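Local coordinates for glyoxalase-like domain protein (Staphylococcus aureus, PDB 3P8A), which is of unknown function but probably belongs to the VOC family of glyoxalase-like proteins, at residues R201-T204 against V205-W208. Numbering follows the deposited sequence.
Sequences RSQT and VSNW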
loop_
_atom_site.group_PDB
_atom_site.type_symbol
_atom_site.label_atom_id
_atom_site.label_comp_id
_atom_site.label_asym_id
_atom_site.label_seq_id
_atom_site.Cartn_x
_atom_site.Cartn_y
_atom_site.Cartn_z
ATOM N N ARG A 201 -5.357 -7.371 17.251
ATOM C CA ARG A 201 -6.143 -7.817 16.106
ATOM C C ARG A 201 -7.578 -7.373 16.156
ATOM O O ARG A 201 -8.108 -6.947 15.138
ATOM C CB ARG A 201 -6.061 -9.340 15.979
ATOM C CG ARG A 201 -6.946 -9.923 14.883
ATOM C CD ARG A 201 -6.552 -11.335 14.541
ATOM N NE ARG A 201 -6.489 -12.235 15.700
ATOM C CZ ARG A 201 -7.293 -13.285 15.888
ATOM N NH1 ARG A 201 -8.303 -13.518 15.059
ATOM N NH2 ARG A 201 -7.108 -14.090 16.920
ATOM N N SER A 202 -8.213 -7.479 17.340
ATOM C CA SER A 202 -9.616 -7.095 17.516
ATOM C C SER A 202 -9.881 -5.688 17.075
ATOM O O SER A 202 -10.839 -5.441 16.337
ATOM C CB SER A 202 -10.055 -7.304 18.962
ATOM O OG SER A 202 -10.479 -8.646 19.084
ATOM N N GLN A 203 -9.002 -4.772 17.485
ATOM C CA GLN A 203 -9.057 -3.359 17.123
ATOM C C GLN A 203 -8.812 -3.146 15.652
ATOM O O GLN A 203 -9.559 -2.381 15.035
ATOM C CB GLN A 203 -8.057 -2.537 17.939
ATOM C CG GLN A 203 -8.374 -1.042 17.950
ATOM C CD GLN A 203 -9.778 -0.707 18.406
ATOM O OE1 GLN A 203 -10.217 -1.058 19.515
ATOM N NE2 GLN A 203 -10.514 -0.015 17.542
ATOM N N THR A 204 -7.768 -3.801 15.080
ATOM C CA THR A 204 -7.449 -3.639 13.642
ATOM C C THR A 204 -8.628 -4.057 12.771
ATOM O O THR A 204 -8.984 -3.331 11.846
ATOM C CB THR A 204 -6.159 -4.353 13.241
ATOM O OG1 THR A 204 -5.125 -3.990 14.153
ATOM C CG2 THR A 204 -5.699 -3.961 11.846
ATOM N N VAL A 205 -9.237 -5.213 13.086
ATOM C CA VAL A 205 -10.406 -5.752 12.368
ATOM C C VAL A 205 -11.617 -4.795 12.433
ATOM O O VAL A 205 -12.210 -4.454 11.393
ATOM C CB VAL A 205 -10.737 -7.177 12.868
ATOM C CG1 VAL A 205 -12.051 -7.701 12.266
ATOM C CG2 VAL A 205 -9.587 -8.132 12.558
ATOM N N SER A 206 -11.965 -4.366 13.653
ATOM C CA SER A 206 -13.073 -3.448 13.938
ATOM C C SER A 206 -12.922 -2.163 13.114
ATOM O O SER A 206 -13.878 -1.748 12.457
ATOM C CB SER A 206 -13.138 -3.148 15.440
ATOM O OG SER A 206 -14.039 -2.092 15.732
ATOM N N ASN A 207 -11.707 -1.573 13.103
ATOM C CA ASN A 207 -11.395 -0.359 12.356
ATOM C C ASN A 207 -11.495 -0.561 10.860
ATOM O O ASN A 207 -12.084 0.279 10.189
ATOM C CB ASN A 207 -9.988 0.163 12.690
ATOM C CG ASN A 207 -9.920 0.860 14.016
ATOM O OD1 ASN A 207 -10.940 1.238 14.586
ATOM N ND2 ASN A 207 -8.716 1.020 14.535
ATOM N N TRP A 208 -10.903 -1.651 10.331
ATOM C CA TRP A 208 -10.924 -1.936 8.897
ATOM C C TRP A 208 -12.319 -2.282 8.395
ATOM O O TRP A 208 -12.670 -1.895 7.279
ATOM C CB TRP A 208 -9.926 -3.022 8.529
ATOM C CG TRP A 208 -8.480 -2.586 8.538
ATOM C CD1 TRP A 208 -7.892 -1.681 9.371
ATOM C CD2 TRP A 208 -7.424 -3.164 7.767
ATOM N NE1 TRP A 208 -6.536 -1.616 9.125
ATOM C CE2 TRP A 208 -6.223 -2.511 8.137
ATOM C CE3 TRP A 208 -7.380 -4.137 6.754
ATOM C CZ2 TRP A 208 -4.994 -2.804 7.532
ATOM C CZ3 TRP A 208 -6.164 -4.417 6.143
ATOM C CH2 TRP A 208 -4.989 -3.762 6.535
#
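Val205 donates its backbone N-H to Arg201 O (N to O 2.9 Å), the first of four i to i+4 helical bonds across these residues, and its CG2 lies beside the aliphatic start of the arginine, 3.9 Å from Arg201 CG. With CG anti to the backbone N, that arginine chain runs alongside the valine, pointing the same way, while its guanidinium forms a salt bridge with Asp239. Ser206 repeats the backbone bond, from its N to Ser202 O at 3.1 Å. At Asn207 a side-chain hydrogen bond joins the backbone one: besides the bond from Asn207 N to Gln203 O, Gln203 NE2 donates to Asn207 OD1 at 3.2 Å. This second bond is bent (137° at the hydrogen); OD1 lies in the glutamine amide plane, but NE2 sits above the asparagine carbonyl plane and misses its lone pairs, the two amide planes being 54° apart. Trp208 pairs its backbone bond to Thr204 O with a nonpolar contact. Thr204 OG1 sits beside the backbone N (chi1 -50°) and bonds to Ser198 OG and Asn200 O, which leaves CG2 anti to that N and over one indole face, 4.0 Å from the centroid of the five-membered ring, a CH-pi contact. Phe212, four residues on in the same helix, meets the indole edge-to-face. Helix 201-212 thus packs its Arg201, Thr204 and Trp208 side against Ile237 of strand 234-239, with Val205 and Trp208 reaching strand 223-227.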